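Local coordinates for protein LIP (Serratia marcescens, PDB 4A1R) that is a membrane-bound component of the Type VI secretion system, a TssJ-family lipoprotein with a beta-sandwich fold that probably helps to assemble the secretion machinery at the membrane, at residues 9-14 and 128-133; 13-18 and 75-80; 18-23 and 135-140; 29-34 and 94-99; 35-40 and 87-92. One frame throughout, in Å; residues are numbered along the deposited sequence.

Interaction 1 of 5, residues 9-14 and 128-133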
# COMPACT_ATOMS: atom_id res chain seq x y z
N ARG A 9 -14.72 -2.74 -0.89
CA ARG A 9 -13.42 -3.38 -0.71
C ARG A 9 -12.36 -2.95 -1.71
O ARG A 9 -12.66 -2.26 -2.71
CB ARG A 9 -13.52 -4.91 -0.57
CG ARG A 9 -14.37 -5.69 -1.55
CD ARG A 9 -14.53 -7.15 -1.09
NE ARG A 9 -13.24 -7.85 -0.88
CZ ARG A 9 -12.69 -8.15 0.31
NH1 ARG A 9 -13.30 -7.85 1.44
NH2 ARG A 9 -11.52 -8.76 0.35
N TYR A 10 -11.10 -3.29 -1.40
CA TYR A 10 -9.97 -2.89 -2.27
C TYR A 10 -9.04 -4.07 -2.42
O TYR A 10 -9.05 -5.00 -1.59
CB TYR A 10 -9.21 -1.69 -1.66
CG TYR A 10 -8.54 -2.04 -0.35
CD1 TYR A 10 -9.24 -1.89 0.84
CD2 TYR A 10 -7.22 -2.54 -0.29
CE1 TYR A 10 -8.69 -2.25 2.06
CE2 TYR A 10 -6.65 -2.90 0.93
CZ TYR A 10 -7.40 -2.74 2.11
OH TYR A 10 -6.91 -3.03 3.36
N SER A 11 -8.21 -4.03 -3.45
CA SER A 11 -7.06 -4.93 -3.49
C SER A 11 -5.91 -4.37 -4.31
O SER A 11 -6.10 -3.53 -5.22
CB SER A 11 -7.45 -6.32 -3.97
OG SER A 11 -7.58 -6.33 -5.36
N LEU A 12 -4.71 -4.83 -3.95
CA LEU A 12 -3.47 -4.42 -4.59
C LEU A 12 -2.80 -5.66 -5.09
O LEU A 12 -2.69 -6.67 -4.36
CB LEU A 12 -2.56 -3.73 -3.56
CG LEU A 12 -3.08 -2.46 -2.90
CD1 LEU A 12 -2.08 -1.84 -1.93
CD2 LEU A 12 -3.41 -1.44 -3.97
N VAL A 13 -2.31 -5.60 -6.33
CA VAL A 13 -1.61 -6.73 -6.88
C VAL A 13 -0.14 -6.35 -7.03
O VAL A 13 0.17 -5.33 -7.66
CB VAL A 13 -2.14 -7.11 -8.27
CG1 VAL A 13 -1.50 -8.42 -8.70
CG2 VAL A 13 -3.65 -7.24 -8.27
N PHE A 14 0.77 -7.16 -6.50
CA PHE A 14 2.19 -6.77 -6.38
C PHE A 14 3.04 -7.64 -7.28
O PHE A 14 2.84 -8.87 -7.37
CB PHE A 14 2.70 -6.86 -4.92
CG PHE A 14 2.17 -5.79 -4.03
CD1 PHE A 14 0.92 -5.92 -3.40
CD2 PHE A 14 2.92 -4.64 -3.81
CE1 PHE A 14 0.43 -4.92 -2.58
CE2 PHE A 14 2.43 -3.63 -2.99
CZ PHE A 14 1.20 -3.77 -2.36
N PRO A 128 -19.10 -3.75 -10.36
CA PRO A 128 -18.22 -4.38 -9.34
C PRO A 128 -17.83 -3.37 -8.27
O PRO A 128 -17.63 -2.20 -8.58
CB PRO A 128 -17.00 -4.82 -10.14
CG PRO A 128 -17.44 -4.86 -11.57
CD PRO A 128 -18.57 -3.89 -11.73
N ASP A 129 -17.75 -3.80 -7.01
CA ASP A 129 -17.40 -2.85 -5.96
C ASP A 129 -16.07 -3.23 -5.29
O ASP A 129 -15.90 -3.07 -4.08
CB ASP A 129 -18.53 -2.69 -4.94
CG ASP A 129 -18.70 -3.91 -4.07
OD1 ASP A 129 -18.65 -5.04 -4.61
OD2 ASP A 129 -18.87 -3.74 -2.84
N GLU A 130 -15.15 -3.73 -6.09
CA GLU A 130 -13.77 -3.85 -5.67
C GLU A 130 -12.79 -3.02 -6.52
O GLU A 130 -12.56 -3.32 -7.70
CB GLU A 130 -13.33 -5.31 -5.65
CG GLU A 130 -11.96 -5.50 -5.02
CD GLU A 130 -11.51 -6.95 -5.05
OE1 GLU A 130 -11.69 -7.61 -6.10
OE2 GLU A 130 -10.98 -7.44 -4.04
N LEU A 131 -12.19 -2.03 -5.88
CA LEU A 131 -11.12 -1.22 -6.48
C LEU A 131 -9.83 -2.01 -6.52
O LEU A 131 -9.40 -2.56 -5.49
CB LEU A 131 -10.89 0.03 -5.64
CG LEU A 131 -12.06 0.98 -5.47
CD1 LEU A 131 -11.88 1.86 -4.25
CD2 LEU A 131 -12.28 1.83 -6.72
N GLU A 132 -9.19 -2.01 -7.68
CA GLU A 132 -7.93 -2.70 -7.88
C GLU A 132 -6.82 -1.77 -8.40
O GLU A 132 -6.98 -1.06 -9.40
CB GLU A 132 -8.10 -3.82 -8.90
CG GLU A 132 -9.06 -4.92 -8.55
CD GLU A 132 -8.83 -6.18 -9.37
OE1 GLU A 132 -7.65 -6.62 -9.45
OE2 GLU A 132 -9.81 -6.72 -9.92
N ALA A 133 -5.67 -1.82 -7.73
CA ALA A 133 -4.47 -1.14 -8.21
C ALA A 133 -3.29 -2.13 -8.32
O ALA A 133 -3.31 -3.22 -7.72
CB ALA A 133 -4.14 0.06 -7.32
O HOH W 1 -9.02 -8.29 -6.84
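S11 and its neighbours pair with E130 to A133 as two parallel strands, 9-14 beside 130-133, inside one sheet of the beta-sandwich. The bonds alternate across the pair. S11 N donates to L131 O at 2.8 Å and S11 O receives A133 N at 3.1 Å, so S11 is gripped at both ends of its backbone. V13 N closes the series on A133 O, while at the other end R9 N reaches D129 O through only a weak bond.

Side chains sort by face. On the face of Y10 and L12, the methyl CD2 of L12 rests on A133 CB at 3.7 Å; small alanine lets the leucine lean across, and L12 and Y10 go on to V35 of the facing sheet, the apolar interior of the sandwich. The face of R9, S11, E130 and E132 is polar. E130 has CG opposite its backbone N (chi1 -172°) and an extended chain, which carries the carboxylate over S11, OE2 lying 3.7 Å from S11 CB. In the conformer described, R9 brings its guanidinium edge toward OE2, the two planes 48° apart; the ion pair is long, NE to E130 OE2 3.9 Å, and, since R9 has a second conformer, doubtful. K80 from the adjoining strand gives E132 a further, weak ion pair. One water joins the serine hydroxyl to the glutamate, 2.8 Å from S11 OG and donating to E130 OE1 at 2.9 Å.

Interaction 2 of 5, residues 13-18 and 75-80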
# COMPACT_ATOMS: atom_id res chain seq x y z
N VAL A 13 -2.31 -5.60 -6.33
CA VAL A 13 -1.61 -6.73 -6.88
C VAL A 13 -0.14 -6.35 -7.03
O VAL A 13 0.17 -5.33 -7.66
CB VAL A 13 -2.14 -7.11 -8.27
CG1 VAL A 13 -1.50 -8.42 -8.70
CG2 VAL A 13 -3.65 -7.24 -8.27
N PHE A 14 0.77 -7.16 -6.50
CA PHE A 14 2.19 -6.77 -6.38
C PHE A 14 3.04 -7.64 -7.28
O PHE A 14 2.84 -8.87 -7.37
CB PHE A 14 2.70 -6.86 -4.92
CG PHE A 14 2.17 -5.79 -4.03
CD1 PHE A 14 0.92 -5.92 -3.40
CD2 PHE A 14 2.92 -4.64 -3.81
CE1 PHE A 14 0.43 -4.92 -2.58
CE2 PHE A 14 2.43 -3.63 -2.99
CZ PHE A 14 1.20 -3.77 -2.36
N ASP A 15 3.94 -6.97 -8.00
CA ASP A 15 5.09 -7.57 -8.67
C ASP A 15 6.36 -7.03 -7.98
O ASP A 15 6.39 -5.85 -7.59
CB ASP A 15 5.15 -7.11 -10.15
CG ASP A 15 4.09 -7.76 -11.04
OD1 ASP A 15 3.21 -8.49 -10.54
OD2 ASP A 15 4.17 -7.54 -12.27
N ALA A 16 7.38 -7.87 -7.87
CA ALA A 16 8.69 -7.45 -7.37
C ALA A 16 9.75 -7.75 -8.43
O ALA A 16 9.77 -8.85 -8.99
CB ALA A 16 9.04 -8.15 -6.06
N ASP A 17 10.60 -6.77 -8.71
CA ASP A 17 11.76 -6.97 -9.60
C ASP A 17 12.61 -8.13 -9.12
O ASP A 17 12.82 -8.32 -7.92
CB ASP A 17 12.61 -5.70 -9.66
CG ASP A 17 11.98 -4.60 -10.51
OD1 ASP A 17 10.93 -4.85 -11.16
OD2 ASP A 17 12.54 -3.48 -10.54
N ARG A 18 13.12 -8.91 -10.06
CA ARG A 18 14.14 -9.91 -9.75
C ARG A 18 15.30 -9.41 -8.88
O ARG A 18 15.87 -10.17 -8.10
CB ARG A 18 14.68 -10.53 -11.04
CG ARG A 18 13.81 -11.65 -11.58
CD ARG A 18 14.51 -12.45 -12.66
NE ARG A 18 15.31 -13.56 -12.13
CZ ARG A 18 16.64 -13.58 -12.06
NH1 ARG A 18 17.36 -12.54 -12.49
NH2 ARG A 18 17.26 -14.64 -11.55
N GLY A 75 11.29 -11.20 -7.93
CA GLY A 75 10.83 -11.88 -9.15
C GLY A 75 9.37 -12.29 -9.15
O GLY A 75 8.82 -12.59 -10.20
N GLN A 76 8.73 -12.28 -7.98
CA GLN A 76 7.33 -12.72 -7.87
C GLN A 76 6.38 -11.75 -8.60
O GLN A 76 6.54 -10.55 -8.52
CB GLN A 76 6.95 -12.86 -6.40
CG GLN A 76 5.71 -13.69 -6.11
CD GLN A 76 5.59 -14.06 -4.63
OE1 GLN A 76 5.92 -13.26 -3.73
NE2 GLN A 76 5.13 -15.27 -4.37
N THR A 77 5.39 -12.29 -9.31
CA THR A 77 4.39 -11.47 -9.99
C THR A 77 2.97 -11.82 -9.55
O THR A 77 2.67 -12.99 -9.31
CB THR A 77 4.42 -11.62 -11.53
OG1 THR A 77 4.56 -13.01 -11.87
CG2 THR A 77 5.57 -10.84 -12.14
N GLY A 78 2.11 -10.81 -9.52
CA GLY A 78 0.66 -11.03 -9.29
C GLY A 78 0.23 -11.43 -7.90
O GLY A 78 -0.80 -12.10 -7.73
N LYS A 79 1.00 -11.03 -6.89
CA LYS A 79 0.65 -11.39 -5.54
C LYS A 79 -0.37 -10.37 -5.05
O LYS A 79 -0.10 -9.16 -5.08
CB LYS A 79 1.90 -11.40 -4.66
CG LYS A 79 1.61 -11.63 -3.18
CD LYS A 79 2.87 -11.98 -2.43
CE LYS A 79 2.75 -13.38 -1.84
NZ LYS A 79 4.02 -13.87 -1.25
N LYS A 80 -1.53 -10.87 -4.60
CA LYS A 80 -2.68 -10.02 -4.29
C LYS A 80 -2.95 -9.93 -2.80
O LYS A 80 -2.99 -10.94 -2.08
CB LYS A 80 -3.95 -10.53 -5.02
CG LYS A 80 -5.18 -9.66 -4.75
CD LYS A 80 -6.36 -10.03 -5.64
CE LYS A 80 -6.12 -9.70 -7.12
NZ LYS A 80 -7.33 -10.09 -7.93
O HOH W 2 8.30 -9.73 -11.42
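K79 O receives the backbone N-H of F14 at 2.6 Å, and the same oxygen lies in plane at the edge of the F14 ring. F14 O takes K79 N in return at 2.9 Å, completing a hydrogen-bonded antiparallel pair. Because G78 and K79 both face F14, the strand carries a G1 beta bulge; G78 has the positive phi (72°) of its first position, which glycine adopts readily.

The bulge is tied by a side chain. D15 has CG beside its own backbone N (chi1 -74°), turning the carboxylate across T77 so that OD1 meets G78 N nearly along the C-O axis at 2.8 Å. T77 packs its methyl CG2 on D15 CG at 3.6 Å. Farther along, A16 N donates to Q76 O at 2.9 Å, and the bonds of G75 N to A16 O and D17 O are weak.

V13 here touches the other strand with both methyls: CG1 sits tightly on G78 CA at 3.4 Å, and CG2 lies against the aliphatic K80 CE at 3.7 Å. On the opposite face F14 turns inward, edge-to-face with F70, while the ammonium of K79 bonds to F71 O and to Q76 OE1, an oxygen that also accepts from T73 N. A short aspartate thus supplies an acceptor where the bulge breaks the regular backbone pattern, and K80 offers V13 an apolar stem.

Interaction 3 of 5, residues 18-23 and 135-140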
# COMPACT_ATOMS: atom_id res chain seq x y z
N ARG A 18 13.12 -8.91 -10.06
CA ARG A 18 14.14 -9.91 -9.75
C ARG A 18 15.30 -9.41 -8.88
O ARG A 18 15.87 -10.17 -8.10
CB ARG A 18 14.68 -10.53 -11.04
CG ARG A 18 13.81 -11.65 -11.58
CD ARG A 18 14.51 -12.45 -12.66
NE ARG A 18 15.31 -13.56 -12.13
CZ ARG A 18 16.64 -13.58 -12.06
NH1 ARG A 18 17.36 -12.54 -12.49
NH2 ARG A 18 17.26 -14.64 -11.55
N GLN A 19 15.65 -8.13 -9.01
CA GLN A 19 16.78 -7.57 -8.29
C GLN A 19 16.39 -6.74 -7.07
O GLN A 19 17.22 -6.01 -6.54
CB GLN A 19 17.64 -6.68 -9.20
CG GLN A 19 18.30 -7.39 -10.38
CD GLN A 19 18.98 -8.70 -9.99
OE1 GLN A 19 19.73 -8.78 -9.01
NE2 GLN A 19 18.72 -9.74 -10.78
N VAL A 20 15.13 -6.82 -6.66
CA VAL A 20 14.65 -5.96 -5.60
C VAL A 20 15.43 -6.32 -4.32
O VAL A 20 15.72 -7.50 -4.05
CB VAL A 20 13.11 -6.09 -5.37
CG1 VAL A 20 12.78 -7.33 -4.57
CG2 VAL A 20 12.52 -4.83 -4.72
N ASN A 21 15.80 -5.28 -3.59
CA ASN A 21 16.19 -5.42 -2.21
C ASN A 21 17.43 -6.27 -2.03
O ASN A 21 17.46 -7.18 -1.19
CB ASN A 21 15.04 -6.05 -1.43
CG ASN A 21 15.24 -5.94 0.07
OD1 ASN A 21 15.73 -4.93 0.57
ND2 ASN A 21 14.80 -6.97 0.79
N ALA A 22 18.43 -5.98 -2.84
CA ALA A 22 19.73 -6.61 -2.75
C ALA A 22 20.69 -5.51 -2.33
O ALA A 22 20.90 -4.53 -3.06
CB ALA A 22 20.13 -7.20 -4.09
N ALA A 23 21.22 -5.66 -1.13
CA ALA A 23 22.29 -4.81 -0.63
C ALA A 23 23.53 -4.93 -1.55
O ALA A 23 23.64 -5.85 -2.37
CB ALA A 23 22.63 -5.22 0.80
N ILE A 135 0.91 -2.47 -8.14
CA ILE A 135 2.12 -1.85 -7.56
C ILE A 135 3.33 -2.71 -7.91
O ILE A 135 3.27 -3.95 -7.88
CB ILE A 135 2.03 -1.70 -6.01
CG1 ILE A 135 0.75 -0.97 -5.58
CG2 ILE A 135 3.27 -1.01 -5.42
CD1 ILE A 135 0.61 0.44 -6.12
N VAL A 136 4.44 -2.06 -8.23
CA VAL A 136 5.69 -2.79 -8.38
C VAL A 136 6.65 -2.39 -7.24
O VAL A 136 6.86 -1.20 -6.98
CB VAL A 136 6.36 -2.54 -9.73
CG1 VAL A 136 7.66 -3.35 -9.83
CG2 VAL A 136 5.42 -2.91 -10.88
N ALA A 137 7.19 -3.39 -6.55
CA ALA A 137 8.35 -3.18 -5.65
C ALA A 137 9.62 -3.28 -6.51
O ALA A 137 10.09 -4.37 -6.85
CB ALA A 137 8.37 -4.20 -4.52
N GLY A 138 10.14 -2.13 -6.91
CA GLY A 138 11.27 -2.10 -7.81
C GLY A 138 12.54 -1.84 -7.03
O GLY A 138 12.51 -1.52 -5.83
N VAL A 139 13.66 -1.98 -7.73
CA VAL A 139 14.97 -1.71 -7.16
C VAL A 139 15.02 -0.34 -6.48
O VAL A 139 15.61 -0.19 -5.42
CB VAL A 139 16.07 -1.87 -8.25
CG1 VAL A 139 17.38 -1.24 -7.83
CG2 VAL A 139 16.29 -3.34 -8.57
N SER A 140 14.40 0.68 -7.06
CA SER A 140 14.47 2.01 -6.48
C SER A 140 13.31 2.33 -5.53
O SER A 140 13.30 3.38 -4.92
CB SER A 140 14.61 3.09 -7.57
OG SER A 140 13.42 3.22 -8.36
O HOH W 3 16.40 -2.48 -4.01
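V20 lays its methyl CG2 over the backbone oxygens at the end of strand 130-138, 3.3 Å from A137 O and 3.5 Å from G138 O. With CG2 opposite the backbone N and CG1 turned between the N and the carbonyl carbon (chi1 79°), one branch points at the strand end. The same CG2 also meets A137 CB, at a looser 4.2 Å. A branched, wholly apolar residue suits this buried spot.

Next to it, V139 places CG2 against Q19, 3.5 Å from Q19 O and 3.7 Å from Q19 CB; the glutamine amide itself bends away. Here the loop that follows strand 9-16 folds back over the end of its parallel neighbour in the same sheet of the beta-sandwich, and no direct hydrogen bond joins the two segments. The aromatic ring of Y98 packs on V20 as well, and its hydroxyl hydrogen-bonds to G138 O, the carbonyl that V20 CG2 also touches.

N21 hydrogen-bonds through its side chain to A29 O and Q99 N, joining the loop to residues that flank two strands of the facing sheet. A single water bridges the backbones, accepting from N21 N at 2.9 Å and donating to V139 O at 2.8 Å.

Interaction 4 of 5, residues 29-34 and 94-99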
# COMPACT_ATOMS: atom_id res chain seq x y z
N ALA A 29 16.54 -10.24 -1.73
CA ALA A 29 15.90 -10.85 -0.55
C ALA A 29 14.44 -10.47 -0.50
O ALA A 29 14.07 -9.37 -0.95
CB ALA A 29 16.60 -10.38 0.71
N PRO A 30 13.60 -11.38 0.02
CA PRO A 30 12.18 -11.08 0.15
C PRO A 30 12.02 -9.77 0.89
O PRO A 30 12.86 -9.41 1.71
CB PRO A 30 11.65 -12.25 0.99
CG PRO A 30 12.59 -13.39 0.69
CD PRO A 30 13.92 -12.77 0.43
N ILE A 31 10.95 -9.04 0.59
CA ILE A 31 10.76 -7.76 1.22
C ILE A 31 9.38 -7.71 1.88
O ILE A 31 8.40 -8.24 1.35
CB ILE A 31 10.99 -6.61 0.18
CG1 ILE A 31 10.87 -5.24 0.83
CG2 ILE A 31 10.04 -6.80 -1.02
CD1 ILE A 31 11.41 -4.08 -0.01
N LYS A 32 9.33 -7.10 3.08
CA LYS A 32 8.10 -6.98 3.85
C LYS A 32 7.31 -5.80 3.31
O LYS A 32 7.85 -4.68 3.23
CB LYS A 32 8.36 -6.78 5.36
CG LYS A 32 7.06 -6.64 6.18
CD LYS A 32 7.31 -6.43 7.69
CE LYS A 32 7.40 -7.77 8.41
NZ LYS A 32 6.97 -7.54 9.83
N ILE A 33 6.04 -6.06 2.98
CA ILE A 33 5.12 -5.03 2.50
C ILE A 33 4.05 -4.83 3.53
O ILE A 33 3.44 -5.81 3.97
CB ILE A 33 4.47 -5.43 1.16
CG1 ILE A 33 5.52 -5.83 0.10
CG2 ILE A 33 3.54 -4.31 0.67
CD1 ILE A 33 6.35 -4.67 -0.43
N ARG A 34 3.82 -3.59 3.94
CA ARG A 34 2.66 -3.30 4.78
C ARG A 34 1.62 -2.48 4.05
O ARG A 34 1.95 -1.64 3.23
CB ARG A 34 3.12 -2.63 6.07
CG ARG A 34 4.13 -3.48 6.86
CD ARG A 34 4.59 -2.73 8.10
NE ARG A 34 3.47 -2.45 8.99
CZ ARG A 34 3.52 -1.62 10.03
NH1 ARG A 34 4.63 -0.95 10.33
NH2 ARG A 34 2.43 -1.45 10.78
N VAL A 94 1.22 2.32 1.60
CA VAL A 94 1.96 1.08 1.35
C VAL A 94 3.39 1.38 1.77
O VAL A 94 3.93 2.45 1.43
CB VAL A 94 1.91 0.60 -0.13
CG1 VAL A 94 2.54 -0.78 -0.28
CG2 VAL A 94 0.48 0.57 -0.66
N ILE A 95 3.97 0.46 2.55
CA ILE A 95 5.35 0.56 3.06
C ILE A 95 6.11 -0.69 2.57
O ILE A 95 5.58 -1.80 2.63
CB ILE A 95 5.39 0.57 4.63
CG1 ILE A 95 4.65 1.79 5.19
CG2 ILE A 95 6.84 0.56 5.18
CD1 ILE A 95 4.45 1.79 6.69
N ALA A 96 7.33 -0.52 2.08
CA ALA A 96 8.16 -1.67 1.65
C ALA A 96 9.43 -1.56 2.50
O ALA A 96 10.11 -0.55 2.43
CB ALA A 96 8.55 -1.53 0.20
N GLU A 97 9.72 -2.57 3.31
CA GLU A 97 10.85 -2.46 4.28
C GLU A 97 12.17 -2.90 3.61
O GLU A 97 12.73 -3.98 3.89
CB GLU A 97 10.55 -3.26 5.55
CG GLU A 97 9.24 -2.83 6.24
CD GLU A 97 9.05 -3.35 7.67
OE1 GLU A 97 9.86 -4.16 8.13
OE2 GLU A 97 8.06 -2.92 8.33
N TYR A 98 12.64 -2.09 2.65
CA TYR A 98 13.93 -2.34 2.01
C TYR A 98 15.05 -2.39 3.07
O TYR A 98 15.05 -1.59 4.01
CB TYR A 98 14.28 -1.19 1.05
CG TYR A 98 13.44 -1.17 -0.22
CD1 TYR A 98 13.82 -1.90 -1.35
CD2 TYR A 98 12.26 -0.43 -0.27
CE1 TYR A 98 13.07 -1.87 -2.50
CE2 TYR A 98 11.49 -0.41 -1.42
CZ TYR A 98 11.89 -1.15 -2.53
OH TYR A 98 11.12 -1.13 -3.69
N GLN A 99 16.03 -3.26 2.86
CA GLN A 99 17.23 -3.30 3.78
C GLN A 99 18.13 -2.07 3.68
O GLN A 99 18.87 -1.74 4.63
CB GLN A 99 18.09 -4.53 3.51
CG GLN A 99 17.42 -5.88 3.57
CD GLN A 99 18.43 -6.98 3.30
OE1 GLN A 99 19.61 -6.69 3.07
NE2 GLN A 99 18.00 -8.22 3.36
O HOH W 4 11.96 -6.35 4.47
O HOH W 5 7.37 -4.17 10.44
O HOH W 6 6.81 -0.56 8.60
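I31 drives its CD1 methyl into the face of the Y98 ring, a CH-pi contact 3.5 Å from the ring centroid and only 10° off the normal. CG1 stands opposite the backbone N (chi1 -177°) and the chain runs on extended, so the terminal methyl is what reaches the ring centre. The same methyl also touches A96 CB. I33 CD1 approaches the CB of that small alanine, A96, at 3.9 Å, so two isoleucine ends converge on the hollow it provides, and I33 CG2 fits beside V94 CG1. These apolar bumps belong to the interior of the sandwich, where F14 of the facing sheet meets I33 and V94.

Strands 31-34 and 94-96 are antiparallel partners. R34 and I95 form the hydrogen-bonded pair, R34 N to I95 O at 2.8 Å, and E97 N extends the pattern to K32 O. E97 is also the centre of an inverse gamma turn.

On the other face, E97 and K32 lie side by side, K32 CD against E97 OE1 at 3.4 Å. R34 crosses E97 with the two flat groups 78° apart, and one water accepts from R34 NH1 at 2.8 Å and donates to E97 OE2. K32, R34 and E97 also bond to Q69, L52 and Q53 respectively. R34 and E97 are thus joined through water rather than by a direct salt bridge, which probably softens their attraction, and the water link from K32 is weak.

Interaction 5 of 5, residues 35-40 and 87-92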
# COMPACT_ATOMS: atom_id res chain seq x y z
N VAL A 35 0.35 -2.72 4.34
CA VAL A 35 -0.72 -2.01 3.66
C VAL A 35 -1.57 -1.47 4.77
O VAL A 35 -2.01 -2.24 5.63
CB VAL A 35 -1.53 -2.92 2.69
CG1 VAL A 35 -2.77 -2.17 2.17
CG2 VAL A 35 -0.68 -3.36 1.51
N LEU A 36 -1.77 -0.15 4.78
CA LEU A 36 -2.48 0.48 5.86
C LEU A 36 -3.73 1.20 5.33
O LEU A 36 -3.67 1.94 4.35
CB LEU A 36 -1.56 1.47 6.60
CG LEU A 36 -0.35 0.94 7.40
CD1 LEU A 36 0.71 0.33 6.52
CD2 LEU A 36 0.29 2.10 8.15
N LEU A 37 -4.86 0.98 5.99
CA LEU A 37 -6.04 1.75 5.67
C LEU A 37 -6.07 3.02 6.52
O LEU A 37 -5.97 2.97 7.76
CB LEU A 37 -7.29 0.89 5.90
CG LEU A 37 -8.59 1.48 5.39
CD1 LEU A 37 -8.65 1.35 3.87
CD2 LEU A 37 -9.75 0.73 6.04
N LEU A 38 -6.17 4.16 5.84
CA LEU A 38 -5.98 5.45 6.47
C LEU A 38 -7.15 6.41 6.28
O LEU A 38 -7.70 6.53 5.18
CB LEU A 38 -4.70 6.13 5.93
CG LEU A 38 -3.37 5.36 6.03
CD1 LEU A 38 -2.32 6.06 5.16
CD2 LEU A 38 -2.86 5.19 7.46
N ARG A 39 -7.47 7.10 7.38
CA ARG A 39 -8.41 8.22 7.40
C ARG A 39 -7.84 9.40 6.66
O ARG A 39 -8.58 10.21 6.09
CB ARG A 39 -8.66 8.68 8.83
CG ARG A 39 -9.74 7.91 9.56
CD ARG A 39 -10.36 8.78 10.64
NE ARG A 39 -10.45 8.06 11.90
CZ ARG A 39 -11.46 7.27 12.25
NH1 ARG A 39 -12.49 7.09 11.44
NH2 ARG A 39 -11.44 6.65 13.42
N SER A 40 -6.51 9.53 6.73
CA SER A 40 -5.78 10.62 6.10
C SER A 40 -4.32 10.18 5.98
O SER A 40 -3.90 9.28 6.71
CB SER A 40 -5.88 11.87 6.95
OG SER A 40 -5.76 11.54 8.32
N LEU A 87 -16.04 3.48 5.67
CA LEU A 87 -16.73 4.65 5.18
C LEU A 87 -15.78 5.83 5.11
O LEU A 87 -15.71 6.53 4.09
CB LEU A 87 -17.94 4.99 6.05
CG LEU A 87 -19.11 5.72 5.36
CD1 LEU A 87 -18.74 7.12 4.86
CD2 LEU A 87 -19.71 4.89 4.24
N ASP A 88 -15.03 6.03 6.19
CA ASP A 88 -14.13 7.18 6.30
C ASP A 88 -12.69 6.90 5.86
O ASP A 88 -11.79 7.67 6.16
CB ASP A 88 -14.15 7.77 7.71
CG ASP A 88 -14.27 6.73 8.79
OD1 ASP A 88 -14.02 5.53 8.51
OD2 ASP A 88 -14.62 7.12 9.92
N ALA A 89 -12.50 5.82 5.12
CA ALA A 89 -11.19 5.55 4.55
C ALA A 89 -10.95 6.49 3.38
O ALA A 89 -11.77 6.57 2.49
CB ALA A 89 -11.11 4.11 4.11
N ARG A 90 -9.83 7.20 3.38
CA ARG A 90 -9.49 8.12 2.27
C ARG A 90 -8.19 7.77 1.53
O ARG A 90 -7.94 8.23 0.40
CB ARG A 90 -9.45 9.57 2.77
CG ARG A 90 -10.79 10.09 3.29
CD ARG A 90 -11.86 10.04 2.21
NE ARG A 90 -13.16 10.55 2.68
CZ ARG A 90 -14.10 9.82 3.27
NH1 ARG A 90 -13.93 8.52 3.49
NH2 ARG A 90 -15.23 10.39 3.66
N TYR A 91 -7.34 6.97 2.15
CA TYR A 91 -6.05 6.60 1.53
C TYR A 91 -5.67 5.16 1.88
O TYR A 91 -6.00 4.70 2.95
CB TYR A 91 -4.94 7.53 2.02
CG TYR A 91 -5.07 8.99 1.58
CD1 TYR A 91 -4.58 9.41 0.34
CD2 TYR A 91 -5.65 9.95 2.42
CE1 TYR A 91 -4.70 10.73 -0.07
CE2 TYR A 91 -5.76 11.28 2.03
CZ TYR A 91 -5.29 11.66 0.78
OH TYR A 91 -5.39 12.97 0.38
N ILE A 92 -5.00 4.48 0.94
CA ILE A 92 -4.24 3.24 1.23
C ILE A 92 -2.73 3.59 1.27
O ILE A 92 -2.17 4.04 0.26
CB ILE A 92 -4.50 2.13 0.16
CG1 ILE A 92 -5.98 1.80 0.04
CG2 ILE A 92 -3.67 0.86 0.41
CD1 ILE A 92 -6.68 1.45 1.34
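L37 and A89 pack closely at the compact end of this antiparallel strand pair, L37 CD1 covering A89 CB at 3.7 Å, the small residue fitting under the broad leucine fork. Two residues back, V35 CG1 meets I92 CG2 at 3.6 Å. In I92, CG2 stands opposite the backbone N while CG1 lies beside it (chi1 -57°), so its two branches turn separately to V35 and L37. The CD1 methyls of L37 and I92 are modelled at 3.2 Å, shorter than usual contact and so doubtful in detail.

The strand then widens into a classic beta bulge, with R90 and Y91 both facing L38. L38 O consequently accepts two N-H groups, from R90 N at 2.9 Å and from Y91 N at 3.1 Å, and L38 N returns a bond to Y91 O.

Beyond the bulge the contact is looser and more polar. R39 and D88 run side by side, joined by one salt bridge, NH1 to OD2 at 2.6 Å, with the two flat groups 77° apart; R39 NE is taken by N62 O. R90 folds back on its own segment, NH1 bonding L87 O at 2.7 Å in the carbonyl plane and also A89 O. Y91 CD2 merely brushes S40 CA.

Strand 64-72 lies beside L36 and L37 on one edge, strand 107-111 meets Y91 on the other, and Y10 and L12 of strand 9-16 in the facing sheet cover V35, L37 and I92.

How the interactions relate
Four of the contacts pair strands within the two sheets of one sandwich; interaction 3 packs a loop on a strand end. Interactions 1 and 2 hold strand 9-16 between its two neighbours, their centres about 15 Å apart, and share V13 and F14; interactions 4 and 5 repeat along strands 31-38 and 91-96, about 20 Å apart by centres. The sheets meet through apolar side chains: L12 CD1 lies 3.7 Å from V94 CG2, and F14 CZ 3.9 Å from I33 CG2. Interaction 3 closes one end, its centre about 9 Å from that of interaction 4, where a hydrogen bond from Y98 ties the two contacts. Interaction 5 is farthest from it, about 25 Å between centres.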